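Local coordinates for SusD/RagB family nutrient-binding outer membrane lipoprotein (Bacteroides vulgatus, PDB 4F7A), which probably binds glycans, possibly mucin O-glycans, as a TPR-like SusD-family lipoprotein of the outer membrane, at residues 23-28 with 114-119; 188-193 with 197-202; 31-36 with 125-130; 120-125 with 159-164. All blocks are in the same frame, centred on the assembly; numbering follows the deposited sequence. Where two conformers were deposited one is given.

Interaction 1 of 4, residues 23-28 with 114-119; sequences TNFETI and YGATLI
F25 leans out from helix 23-28 and brings the far end of its ring up to A116 and T117 of helix 114-119. At CB the first torsion (chi1 -78°) sets CG anti to the carbonyl carbon, which sends the ring across to the second helix. Beyond CG, CD1 packs on L120, one turn further along that same helix. CE1 is the busier atom: it lies 3.9 Å from A116 CB and 3.8 Å from the backbone N of T117. The tip, CZ, ends 3.2 Å from T117 OG1, the two side chains crossing at about a right angle. The contact joins helix 15-30 to helix 111-132 inside the all-helical, TPR-like part of the SusD fold, and all three residues are buried. T117 OG1 is not left with a ring alone, since it also hydrogen-bonds to F113 O, one turn back, and to S100 OG on helix 84-104. Those two bonds hold the hydroxyl in place beside the phenyl tip. An alanine at F25 would remove the ring and is likely to leave a gap beside A116 and T117. F113 completes the surroundings, packing edge-to-face with the F25 ring, while I185 touches it from a loop.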
loop_
_atom_site.group_PDB
_atom_site.type_symbol
_atom_site.label_atom_id
_atom_site.label_comp_id
_atom_site.label_asym_id
_atom_site.label_seq_id
_atom_site.Cartn_x
_atom_site.Cartn_y
_atom_site.Cartn_z
ATOM N N THR A 23 -6.996 3.979 -24.395
ATOM C CA THR A 23 -7.512 4.984 -23.461
ATOM C C THR A 23 -7.957 4.378 -22.128
ATOM O O THR A 23 -7.740 4.973 -21.062
ATOM C CB THR A 23 -8.704 5.783 -24.063
ATOM O OG1 THR A 23 -8.259 6.522 -25.215
ATOM C CG2 THR A 23 -9.292 6.744 -23.021
ATOM N N ASN A 24 -8.580 3.198 -22.174
ATOM C CA ASN A 24 -8.974 2.514 -20.942
ATOM C C ASN A 24 -7.768 2.268 -20.026
ATOM O O ASN A 24 -7.854 2.433 -18.813
ATOM C CB ASN A 24 -9.661 1.149 -21.226
ATOM C CG ASN A 24 -11.029 1.288 -21.889
ATOM O OD1 ASN A 24 -11.729 2.280 -21.709
ATOM N ND2 ASN A 24 -11.403 0.288 -22.673
ATOM N N PHE A 25 -6.651 1.871 -20.612
ATOM C CA PHE A 25 -5.443 1.614 -19.858
ATOM C C PHE A 25 -4.901 2.860 -19.174
ATOM O O PHE A 25 -4.340 2.767 -18.091
ATOM C CB PHE A 25 -4.376 0.999 -20.747
ATOM C CG PHE A 25 -4.605 -0.462 -20.996
ATOM C CD1 PHE A 25 -4.212 -1.396 -20.051
ATOM C CD2 PHE A 25 -5.251 -0.881 -22.125
ATOM C CE1 PHE A 25 -4.451 -2.753 -20.261
ATOM C CE2 PHE A 25 -5.512 -2.221 -22.342
ATOM C CZ PHE A 25 -5.085 -3.159 -21.406
ATOM N N GLU A 26 -5.090 4.004 -19.811
ATOM C CA GLU A 26 -4.651 5.268 -19.262
ATOM C C GLU A 26 -5.459 5.622 -18.008
ATOM O O GLU A 26 -4.905 6.024 -16.985
ATOM C CB GLU A 26 -4.794 6.363 -20.308
ATOM C CG GLU A 26 -4.437 7.718 -19.764
ATOM C CD GLU A 26 -4.585 8.863 -20.782
ATOM O OE1 GLU A 26 -4.883 8.604 -21.965
ATOM O OE2 GLU A 26 -4.406 10.023 -20.360
ATOM N N THR A 27 -6.781 5.505 -18.095
ATOM C CA THR A 27 -7.646 5.771 -16.943
ATOM C C THR A 27 -7.358 4.819 -15.769
ATOM O O THR A 27 -7.279 5.239 -14.609
ATOM C CB THR A 27 -9.105 5.679 -17.355
ATOM O OG1 THR A 27 -9.349 6.666 -18.350
ATOM C CG2 THR A 27 -10.068 5.885 -16.162
ATOM N N ILE A 28 -7.189 3.536 -16.073
ATOM C CA ILE A 28 -6.949 2.551 -15.013
ATOM C C ILE A 28 -5.628 2.847 -14.297
ATOM O O ILE A 28 -5.578 2.867 -13.071
ATOM C CB ILE A 28 -6.924 1.105 -15.560
ATOM C CG1 ILE A 28 -8.299 0.713 -16.116
ATOM C CG2 ILE A 28 -6.524 0.110 -14.440
ATOM C CD1 ILE A 28 -8.262 -0.482 -17.108
ATOM N N TYR A 114 -5.448 -8.227 -22.595
ATOM C CA TYR A 114 -6.310 -8.972 -21.654
ATOM C C TYR A 114 -5.545 -9.306 -20.378
ATOM O O TYR A 114 -5.977 -8.965 -19.275
ATOM C CB TYR A 114 -6.824 -10.253 -22.317
ATOM C CG TYR A 114 -7.609 -11.173 -21.382
ATOM C CD1 TYR A 114 -8.692 -10.699 -20.634
ATOM C CD2 TYR A 114 -7.280 -12.514 -21.266
ATOM C CE1 TYR A 114 -9.421 -11.569 -19.778
ATOM C CE2 TYR A 114 -7.989 -13.371 -20.423
ATOM C CZ TYR A 114 -9.044 -12.890 -19.672
ATOM O OH TYR A 114 -9.745 -13.760 -18.857
ATOM N N GLY A 115 -4.376 -9.913 -20.523
ATOM C CA GLY A 115 -3.523 -10.189 -19.361
ATOM C C GLY A 115 -3.209 -8.958 -18.518
ATOM O O GLY A 115 -3.357 -8.965 -17.301
ATOM N N ALA A 116 -2.776 -7.892 -19.185
ATOM C CA ALA A 116 -2.454 -6.644 -18.503
ATOM C C ALA A 116 -3.666 -6.044 -17.770
ATOM O O ALA A 116 -3.536 -5.536 -16.665
ATOM C CB ALA A 116 -1.865 -5.622 -19.537
ATOM N N THR A 117 -4.827 -6.083 -18.399
ATOM C CA THR A 117 -6.054 -5.604 -17.794
ATOM C C THR A 117 -6.303 -6.319 -16.483
ATOM O O THR A 117 -6.600 -5.680 -15.479
ATOM C CB THR A 117 -7.284 -5.831 -18.696
ATOM O OG1 THR A 117 -7.184 -5.016 -19.846
ATOM C CG2 THR A 117 -8.587 -5.485 -17.949
ATOM N N LEU A 118 -6.192 -7.646 -16.499
ATOM C CA LEU A 118 -6.471 -8.451 -15.306
ATOM C C LEU A 118 -5.521 -8.106 -14.177
ATOM O O LEU A 118 -5.947 -7.964 -13.033
ATOM C CB LEU A 118 -6.382 -9.945 -15.615
ATOM C CG LEU A 118 -7.533 -10.451 -16.484
ATOM C CD1 LEU A 118 -7.401 -11.951 -16.759
ATOM C CD2 LEU A 118 -8.872 -10.152 -15.849
ATOM N N ILE A 119 -4.236 -7.982 -14.502
ATOM C CA ILE A 119 -3.223 -7.625 -13.494
ATOM C C ILE A 119 -3.546 -6.251 -12.891
ATOM O O ILE A 119 -3.547 -6.064 -11.672
ATOM C CB ILE A 119 -1.787 -7.686 -14.097
ATOM C CG1 ILE A 119 -1.456 -9.136 -14.501
ATOM C CG2 ILE A 119 -0.720 -7.190 -13.066
ATOM C CD1 ILE A 119 -0.410 -9.273 -15.591
#

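Interaction 2 of 4, residues 188-193 with 197-202; sequences CNCPTA and IKFANS
F199 and C190 meet because of how each side chain leaves its backbone: in F199 the ring carbon CG is trans to N (chi1 178°), and in C190 the first torsion of -69° swings SG beside its own N. The C190 sulfur thereby comes 3.8 Å from F199 CD2 and 4.0 Å from F199 CB, at the root of the ring. C188 takes the outer part, with its SG 4.3 Å from F199 CE2. Both are Cys sulfur-aromatic contacts, approaching the ring obliquely. The two thiols are neighbours without being a disulfide, C188 SG and C190 SG lying 3.9 Å apart. Here the loop leading into a helix lies back against that helix, its sulfurs meeting a ring nearly two turns in. The loop is pinned by N186, whose OD1 accepts from the backbone N of both cysteines. It then runs straight into helix 193-210, with T192 as the N-cap: its hydroxyl caps R195 N. The first full turn follows at once, as I197 N gives its hydrogen to A193 O over 3.2 Å. I197 CG1 lies 3.6 Å from that same oxygen. I241 of strand 241-243 touches both cysteines and F199, and from helix 111-132 the ring also meets I119 and E123.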
loop_
_atom_site.group_PDB
_atom_site.type_symbol
_atom_site.label_atom_id
_atom_site.label_comp_id
_atom_site.label_asym_id
_atom_site.label_seq_id
_atom_site.Cartn_x
_atom_site.Cartn_y
_atom_site.Cartn_z
ATOM N N CYS A 188 3.265 1.710 -16.282
ATOM C CA CYS A 188 3.603 1.133 -14.968
ATOM C C CYS A 188 4.992 0.497 -14.928
ATOM O O CYS A 188 5.292 -0.249 -13.998
ATOM C CB CYS A 188 2.542 0.131 -14.518
ATOM S SG CYS A 188 2.366 -1.252 -15.650
ATOM N N ASN A 189 5.841 0.836 -15.899
ATOM C CA ASN A 189 7.221 0.311 -16.000
ATOM C C ASN A 189 7.225 -1.193 -16.328
ATOM O O ASN A 189 8.037 -1.959 -15.792
ATOM C CB ASN A 189 8.057 0.646 -14.760
ATOM C CG ASN A 189 9.568 0.414 -14.962
ATOM O OD1 ASN A 189 10.087 0.548 -16.074
ATOM N ND2 ASN A 189 10.270 0.086 -13.882
ATOM N N CYS A 190 6.305 -1.589 -17.230
ATOM C CA CYS A 190 6.267 -2.935 -17.813
ATOM C C CYS A 190 6.334 -2.814 -19.339
ATOM O O CYS A 190 5.314 -2.681 -20.020
ATOM C CB CYS A 190 5.024 -3.707 -17.378
ATOM S SG CYS A 190 5.033 -4.137 -15.645
ATOM N N PRO A 191 7.546 -2.807 -19.881
ATOM C CA PRO A 191 7.675 -2.519 -21.311
ATOM C C PRO A 191 7.527 -3.742 -22.193
ATOM O O PRO A 191 7.536 -3.606 -23.413
ATOM C CB PRO A 191 9.104 -1.984 -21.426
ATOM C CG PRO A 191 9.836 -2.723 -20.347
ATOM C CD PRO A 191 8.851 -2.757 -19.198
ATOM N N THR A 192 7.426 -4.921 -21.584
ATOM C CA THR A 192 7.304 -6.156 -22.323
ATOM C C THR A 192 6.257 -7.058 -21.684
ATOM O O THR A 192 5.897 -6.913 -20.506
ATOM C CB THR A 192 8.630 -6.956 -22.374
ATOM O OG1 THR A 192 8.973 -7.385 -21.048
ATOM C CG2 THR A 192 9.785 -6.152 -22.982
ATOM N N ALA A 193 5.770 -7.999 -22.482
ATOM C CA ALA A 193 4.849 -9.040 -21.980
ATOM C C ALA A 193 5.448 -9.820 -20.808
ATOM O O ALA A 193 4.784 -10.018 -19.784
ATOM C CB ALA A 193 4.445 -9.969 -23.117
ATOM N N ILE A 197 4.103 -10.329 -16.720
ATOM C CA ILE A 197 4.008 -11.592 -15.993
ATOM C C ILE A 197 4.807 -11.536 -14.689
ATOM O O ILE A 197 4.339 -11.988 -13.629
ATOM C CB ILE A 197 4.467 -12.802 -16.845
ATOM C CG1 ILE A 197 3.598 -12.935 -18.108
ATOM C CG2 ILE A 197 4.406 -14.105 -15.978
ATOM C CD1 ILE A 197 4.036 -14.088 -19.095
ATOM N N LYS A 198 5.993 -10.925 -14.739
ATOM C CA LYS A 198 6.796 -10.701 -13.517
ATOM C C LYS A 198 6.077 -9.837 -12.473
ATOM O O LYS A 198 6.117 -10.128 -11.268
ATOM C CB LYS A 198 8.148 -10.116 -13.914
ATOM C CG LYS A 198 9.167 -10.054 -12.816
ATOM C CD LYS A 198 10.465 -9.393 -13.281
ATOM C CE LYS A 198 11.112 -10.105 -14.436
ATOM N NZ LYS A 198 12.569 -9.700 -14.558
ATOM N N PHE A 199 5.399 -8.797 -12.939
ATOM C CA PHE A 199 4.481 -7.994 -12.125
ATOM C C PHE A 199 3.409 -8.914 -11.487
ATOM O O PHE A 199 3.256 -8.938 -10.259
ATOM C CB PHE A 199 3.884 -6.886 -13.037
ATOM C CG PHE A 199 2.864 -5.955 -12.384
ATOM C CD1 PHE A 199 2.552 -5.990 -11.038
ATOM C CD2 PHE A 199 2.237 -5.012 -13.173
ATOM C CE1 PHE A 199 1.616 -5.118 -10.508
ATOM C CE2 PHE A 199 1.304 -4.120 -12.650
ATOM C CZ PHE A 199 0.982 -4.179 -11.323
ATOM N N ALA A 200 2.709 -9.696 -12.297
ATOM C CA ALA A 200 1.691 -10.631 -11.783
ATOM C C ALA A 200 2.258 -11.606 -10.743
ATOM O O ALA A 200 1.625 -11.877 -9.729
ATOM C CB ALA A 200 1.055 -11.433 -12.940
ATOM N N ASN A 201 3.441 -12.139 -11.001
ATOM C CA ASN A 201 4.064 -13.089 -10.072
ATOM C C ASN A 201 4.374 -12.432 -8.734
ATOM O O ASN A 201 4.142 -13.011 -7.676
ATOM C CB ASN A 201 5.345 -13.709 -10.649
ATOM C CG ASN A 201 5.113 -14.564 -11.880
ATOM O OD1 ASN A 201 4.034 -15.124 -12.066
ATOM N ND2 ASN A 201 6.163 -14.719 -12.707
ATOM N N SER A 202 4.896 -11.210 -8.779
ATOM C CA SER A 202 5.255 -10.469 -7.572
ATOM C C SER A 202 4.017 -10.081 -6.789
ATOM O O SER A 202 3.988 -10.188 -5.577
ATOM C CB SER A 202 6.067 -9.228 -7.931
ATOM O OG SER A 202 7.196 -9.608 -8.708
#

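Interaction 3 of 4, residues 31-36 with 125-130; sequences GIYFNY and MHRITD
R127 NH2 donates to I32 O over 2.9 Å, and the bond is bent, 131° at the hydrogen. The nitrogen stands above the carbonyl plane instead of lying in it, and the oxygen in turn is tilted from the guanidinium plane. A kink at chi3 (54°) turns the end of the arginine chain, which crosses the I32 side chain at about a right angle. I32 CG2 packs beside the kink, 3.7 Å from R127 NE and 3.8 Å from R127 CD. The next residue, Y33, is the centre of an inverse gamma turn, a tight kink in the loop that follows helix 15-30, and Y33 CA comes 3.9 Å from R127 NH2. Buried charge on the guanidinium is probably balanced by E434, which makes a salt bridge to NH1. A methionine in place of R127 would probably leave I32 O without this donor and the E434 carboxylate without its mate. Thus a loop of the SusD fold is tied to helix 111-132 well inside the molecule. Around that helix, M125 packs against helix 84-104, H126 against helix 193-210 and T129 against helix 151-174.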
loop_
_atom_site.group_PDB
_atom_site.type_symbol
_atom_site.label_atom_id
_atom_site.label_comp_id
_atom_site.label_asym_id
_atom_site.label_seq_id
_atom_site.Cartn_x
_atom_site.Cartn_y
_atom_site.Cartn_z
ATOM N N GLY A 31 -5.636 5.710 -12.069
ATOM C CA GLY A 31 -6.657 5.582 -11.042
ATOM C C GLY A 31 -6.296 4.670 -9.877
ATOM O O GLY A 31 -7.096 4.513 -8.966
ATOM N N ILE A 32 -5.115 4.064 -9.901
ATOM C CA ILE A 32 -4.675 3.176 -8.791
ATOM C C ILE A 32 -4.200 4.028 -7.581
ATOM O O ILE A 32 -4.861 4.035 -6.550
ATOM C CB ILE A 32 -3.590 2.179 -9.252
ATOM C CG1 ILE A 32 -4.138 1.260 -10.353
ATOM C CG2 ILE A 32 -3.036 1.361 -8.036
ATOM C CD1 ILE A 32 -3.032 0.524 -11.179
ATOM N N TYR A 33 -3.043 4.699 -7.717
ATOM C CA TYR A 33 -2.592 5.793 -6.799
ATOM C C TYR A 33 -3.249 7.027 -7.378
ATOM O O TYR A 33 -2.675 7.759 -8.225
ATOM C CB TYR A 33 -1.088 5.913 -6.842
ATOM C CG TYR A 33 -0.380 6.699 -5.739
ATOM C CD1 TYR A 33 -0.205 6.166 -4.455
ATOM C CD2 TYR A 33 0.220 7.908 -6.018
ATOM C CE1 TYR A 33 0.513 6.851 -3.485
ATOM C CE2 TYR A 33 0.940 8.588 -5.062
ATOM C CZ TYR A 33 1.089 8.054 -3.801
ATOM O OH TYR A 33 1.823 8.748 -2.877
ATOM N N PHE A 34 -4.495 7.181 -6.961
ATOM C CA PHE A 34 -5.512 7.849 -7.755
ATOM C C PHE A 34 -5.145 9.282 -8.049
ATOM O O PHE A 34 -4.954 10.074 -7.137
ATOM C CB PHE A 34 -6.849 7.804 -7.012
ATOM C CG PHE A 34 -7.999 8.348 -7.803
ATOM C CD1 PHE A 34 -8.250 9.709 -7.831
ATOM C CD2 PHE A 34 -8.837 7.500 -8.508
ATOM C CE1 PHE A 34 -9.299 10.222 -8.556
ATOM C CE2 PHE A 34 -9.899 8.012 -9.243
ATOM C CZ PHE A 34 -10.135 9.366 -9.262
ATOM N N ASN A 35 -5.042 9.619 -9.330
ATOM C CA ASN A 35 -4.970 11.032 -9.712
ATOM C C ASN A 35 -5.545 11.245 -11.097
ATOM O O ASN A 35 -4.988 11.963 -11.941
ATOM C CB ASN A 35 -3.555 11.573 -9.575
ATOM C CG ASN A 35 -3.532 13.055 -9.223
ATOM O OD1 ASN A 35 -4.478 13.578 -8.604
ATOM N ND2 ASN A 35 -2.445 13.740 -9.589
ATOM N N TYR A 36 -6.696 10.620 -11.301
ATOM C CA TYR A 36 -7.431 10.691 -12.538
ATOM C C TYR A 36 -8.397 11.861 -12.499
ATOM O O TYR A 36 -9.207 11.982 -11.571
ATOM C CB TYR A 36 -8.207 9.380 -12.755
ATOM C CG TYR A 36 -9.220 9.461 -13.882
ATOM C CD1 TYR A 36 -8.805 9.535 -15.205
ATOM C CD2 TYR A 36 -10.575 9.508 -13.618
ATOM C CE1 TYR A 36 -9.730 9.643 -16.250
ATOM C CE2 TYR A 36 -11.503 9.611 -14.648
ATOM C CZ TYR A 36 -11.071 9.670 -15.953
ATOM O OH TYR A 36 -11.986 9.777 -16.952
HETATM N N MSE A 125 -7.928 -3.427 -7.083
HETATM C CA MSE A 125 -9.005 -3.821 -6.196
HETATM C C MSE A 125 -8.541 -4.523 -4.917
HETATM O O MSE A 125 -9.269 -4.536 -3.941
HETATM C CB MSE A 125 -10.026 -4.677 -6.946
HETATM C CG MSE A 125 -10.655 -3.950 -8.139
HETATM SE SE MSE A 125 -11.316 -2.191 -7.735
HETATM C CE MSE A 125 -12.878 -2.727 -6.731
ATOM N N HIS A 126 -7.344 -5.094 -4.895
ATOM C CA HIS A 126 -6.861 -5.671 -3.631
ATOM C C HIS A 126 -6.658 -4.528 -2.642
ATOM O O HIS A 126 -6.882 -4.709 -1.454
ATOM C CB HIS A 126 -5.605 -6.556 -3.814
ATOM C CG HIS A 126 -4.310 -5.802 -3.801
ATOM N ND1 HIS A 126 -3.863 -5.088 -4.884
ATOM C CD2 HIS A 126 -3.395 -5.616 -2.823
ATOM C CE1 HIS A 126 -2.709 -4.513 -4.586
ATOM N NE2 HIS A 126 -2.406 -4.811 -3.336
ATOM N N ARG A 127 -6.288 -3.337 -3.138
ATOM C CA ARG A 127 -6.176 -2.150 -2.279
ATOM C C ARG A 127 -7.520 -1.739 -1.625
ATOM O O ARG A 127 -7.535 -1.240 -0.500
ATOM C CB ARG A 127 -5.612 -0.977 -3.081
ATOM C CG ARG A 127 -4.135 -1.125 -3.425
ATOM C CD ARG A 127 -3.720 -0.259 -4.621
ATOM N NE ARG A 127 -4.039 1.169 -4.525
ATOM C CZ ARG A 127 -3.287 2.098 -3.914
ATOM N NH1 ARG A 127 -2.176 1.790 -3.265
ATOM N NH2 ARG A 127 -3.659 3.372 -3.954
ATOM N N ILE A 128 -8.624 -1.988 -2.328
ATOM C CA ILE A 128 -9.968 -1.674 -1.820
ATOM C C ILE A 128 -10.451 -2.712 -0.797
ATOM O O ILE A 128 -10.929 -2.336 0.267
ATOM C CB ILE A 128 -10.989 -1.520 -2.996
ATOM C CG1 ILE A 128 -10.487 -0.457 -4.000
ATOM C CG2 ILE A 128 -12.392 -1.197 -2.475
ATOM C CD1 ILE A 128 -10.210 0.937 -3.381
ATOM N N THR A 129 -10.331 -4.007 -1.096
ATOM C CA THR A 129 -10.705 -4.999 -0.098
ATOM C C THR A 129 -9.823 -4.859 1.122
ATOM O O THR A 129 -10.301 -5.048 2.229
ATOM C CB THR A 129 -10.719 -6.486 -0.589
ATOM O OG1 THR A 129 -11.119 -7.328 0.513
ATOM C CG2 THR A 129 -9.355 -6.924 -1.078
ATOM N N ASP A 130 -8.555 -4.526 0.941
ATOM C CA ASP A 130 -7.670 -4.376 2.114
ATOM C C ASP A 130 -8.053 -3.158 2.998
ATOM O O ASP A 130 -7.663 -3.081 4.170
ATOM C CB ASP A 130 -6.196 -4.296 1.686
ATOM C CG ASP A 130 -5.652 -5.614 1.166
ATOM O OD1 ASP A 130 -6.337 -6.678 1.279
ATOM O OD2 ASP A 130 -4.532 -5.575 0.609
#

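Interaction 4 of 4, residues 120-125 with 159-164; sequences LKVEAM and FDDLDK
V122 and L162 make the apolar part of this contact, joined by the aliphatic root of D161. In V122 the first torsion (chi1 173°) puts CG1 trans to N and leaves CG2 as the branch that does the touching. CG2 of V122 sits 3.8 Å from D161 CB and 4.1 Å from L162 CD2. The polar part lies to one side, where K121 and D161 cross at about a right angle. K121 bends at chi3 (69°), and its CE comes 3.8 Å from D161 OD2. The charged ends stay beyond salt-bridge range, K121 NZ being 4.4 Å from D161 OD2. A water fills the role of go-between, accepting from K121 NZ at 2.9 Å and donating to D161 OD1 at 2.8 Å. Each charge has a further partner, T101 OG1 for the lysine and Y137 OH for D161 OD2, so the pair is held in place from both ends; the opposite charges probably still favour one another. Helices 111-132 and 151-174 run nearly antiparallel here, 156° between directions and 9.8 Å between the axes of the two short segments, a pairing in keeping with a TPR-like helical array. On one flank helix 84-104 meets K121 and M125, with F94 touching both; on another, L203 of helix 193-210 packs on V122, and R204 on L162.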
loop_
_atom_site.group_PDB
_atom_site.type_symbol
_atom_site.label_atom_id
_atom_site.label_comp_id
_atom_site.label_asym_id
_atom_site.label_seq_id
_atom_site.Cartn_x
_atom_site.Cartn_y
_atom_site.Cartn_z
ATOM N N LEU A 120 -3.817 -5.271 -13.737
ATOM C CA LEU A 120 -4.166 -3.952 -13.218
ATOM C C LEU A 120 -5.439 -3.979 -12.362
ATOM O O LEU A 120 -5.552 -3.257 -11.385
ATOM C CB LEU A 120 -4.333 -2.964 -14.369
ATOM C CG LEU A 120 -3.086 -2.611 -15.147
ATOM C CD1 LEU A 120 -3.493 -1.758 -16.378
ATOM C CD2 LEU A 120 -2.020 -1.920 -14.260
ATOM N N LYS A 121 -6.409 -4.809 -12.741
ATOM C CA LYS A 121 -7.674 -4.891 -12.012
ATOM C C LYS A 121 -7.447 -5.439 -10.600
ATOM O O LYS A 121 -8.012 -4.935 -9.611
ATOM C CB LYS A 121 -8.652 -5.750 -12.819
ATOM C CG LYS A 121 -10.048 -5.798 -12.262
ATOM C CD LYS A 121 -11.051 -6.357 -13.269
ATOM C CE LYS A 121 -10.857 -7.838 -13.541
ATOM N NZ LYS A 121 -11.804 -8.401 -14.599
ATOM N N VAL A 122 -6.580 -6.435 -10.494
ATOM C CA VAL A 122 -6.218 -7.003 -9.195
ATOM C C VAL A 122 -5.380 -6.010 -8.395
ATOM O O VAL A 122 -5.595 -5.834 -7.189
ATOM C CB VAL A 122 -5.440 -8.329 -9.329
ATOM C CG1 VAL A 122 -4.932 -8.793 -7.958
ATOM C CG2 VAL A 122 -6.293 -9.376 -9.979
ATOM N N GLU A 123 -4.433 -5.352 -9.066
ATOM C CA GLU A 123 -3.642 -4.289 -8.414
ATOM C C GLU A 123 -4.547 -3.204 -7.793
ATOM O O GLU A 123 -4.332 -2.785 -6.671
ATOM C CB GLU A 123 -2.645 -3.655 -9.402
ATOM C CG GLU A 123 -1.989 -2.349 -8.891
ATOM C CD GLU A 123 -1.178 -2.509 -7.632
ATOM O OE1 GLU A 123 -0.811 -3.662 -7.273
ATOM O OE2 GLU A 123 -0.900 -1.458 -6.992
ATOM N N ALA A 124 -5.553 -2.748 -8.537
ATOM C CA ALA A 124 -6.480 -1.730 -8.038
ATOM C C ALA A 124 -7.336 -2.250 -6.902
ATOM O O ALA A 124 -7.487 -1.596 -5.879
ATOM C CB ALA A 124 -7.397 -1.214 -9.170
HETATM N N MSE A 125 -7.928 -3.427 -7.083
HETATM C CA MSE A 125 -9.005 -3.821 -6.196
HETATM C C MSE A 125 -8.541 -4.523 -4.917
HETATM O O MSE A 125 -9.269 -4.536 -3.941
HETATM C CB MSE A 125 -10.026 -4.677 -6.946
HETATM C CG MSE A 125 -10.655 -3.950 -8.139
HETATM SE SE MSE A 125 -11.316 -2.191 -7.735
HETATM C CE MSE A 125 -12.878 -2.727 -6.731
ATOM N N PHE A 159 -6.562 -14.389 -7.202
ATOM C CA PHE A 159 -5.619 -15.432 -7.601
ATOM C C PHE A 159 -6.036 -16.070 -8.909
ATOM O O PHE A 159 -5.174 -16.373 -9.743
ATOM C CB PHE A 159 -5.457 -16.503 -6.524
ATOM C CG PHE A 159 -4.751 -16.026 -5.265
ATOM C CD1 PHE A 159 -3.460 -15.504 -5.312
ATOM C CD2 PHE A 159 -5.374 -16.147 -4.023
ATOM C CE1 PHE A 159 -2.823 -15.065 -4.145
ATOM C CE2 PHE A 159 -4.754 -15.748 -2.862
ATOM C CZ PHE A 159 -3.468 -15.182 -2.913
ATOM N N ASP A 160 -7.347 -16.283 -9.096
ATOM C CA ASP A 160 -7.904 -16.786 -10.371
ATOM C C ASP A 160 -7.600 -15.825 -11.540
ATOM O O ASP A 160 -7.215 -16.240 -12.631
ATOM C CB ASP A 160 -9.425 -16.963 -10.268
ATOM C CG ASP A 160 -9.841 -18.186 -9.441
ATOM O OD1 ASP A 160 -9.028 -19.113 -9.248
ATOM O OD2 ASP A 160 -11.005 -18.214 -8.998
ATOM N N ASP A 161 -7.802 -14.528 -11.311
ATOM C CA ASP A 161 -7.518 -13.535 -12.359
ATOM C C ASP A 161 -6.033 -13.466 -12.701
ATOM O O ASP A 161 -5.657 -13.318 -13.861
ATOM C CB ASP A 161 -8.025 -12.144 -11.973
ATOM C CG ASP A 161 -9.524 -11.974 -12.186
ATOM O OD1 ASP A 161 -10.118 -12.754 -12.959
ATOM O OD2 ASP A 161 -10.095 -11.044 -11.582
ATOM N N LEU A 162 -5.172 -13.575 -11.697
ATOM C CA LEU A 162 -3.756 -13.619 -11.969
ATOM C C LEU A 162 -3.380 -14.878 -12.741
ATOM O O LEU A 162 -2.509 -14.825 -13.608
ATOM C CB LEU A 162 -2.931 -13.468 -10.679
ATOM C CG LEU A 162 -3.020 -12.097 -10.022
ATOM C CD1 LEU A 162 -2.182 -12.092 -8.699
ATOM C CD2 LEU A 162 -2.593 -10.951 -10.939
ATOM N N ASP A 163 -4.041 -15.998 -12.471
ATOM C CA ASP A 163 -3.796 -17.218 -13.265
ATOM C C ASP A 163 -4.176 -16.984 -14.726
ATOM O O ASP A 163 -3.441 -17.359 -15.649
ATOM C CB ASP A 163 -4.611 -18.411 -12.751
ATOM C CG ASP A 163 -4.133 -18.924 -11.392
ATOM O OD1 ASP A 163 -2.988 -18.649 -10.998
ATOM O OD2 ASP A 163 -4.919 -19.628 -10.733
ATOM N N LYS A 164 -5.352 -16.397 -14.935
ATOM C CA LYS A 164 -5.820 -16.137 -16.299
ATOM C C LYS A 164 -4.856 -15.176 -17.002
ATOM O O LYS A 164 -4.512 -15.364 -18.180
ATOM C CB LYS A 164 -7.225 -15.544 -16.276
ATOM C CG LYS A 164 -8.316 -16.547 -15.962
ATOM C CD LYS A 164 -9.632 -15.838 -15.705
ATOM C CE LYS A 164 -10.752 -16.843 -15.581
ATOM N NZ LYS A 164 -11.999 -16.114 -15.269
HETATM O O HOH W 1 -11.608 -11.281 -14.773
#

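Helix 111-132 is the common element of interactions 1, 3 and 4, offering successive turns to helix 15-30, to helix 151-174 and to the loop that follows helix 15-30. Interaction 2 lies on helix 193-210, which packs against the same helix, A200 meeting I119. All four are buried, though interaction 4 has a partly exposed aspartate and a bridging water. Interaction 3 lies nearest the centre of the chain, its centre about 9 Å away, and there a charged side chain meets a backbone carbonyl. Interactions 1 and 2, centred about 19 and 18 Å from that point, rely on an aromatic ring set against a hydroxyl or thiols. I32 packs on L120 and E123, linking interactions 3 and 4.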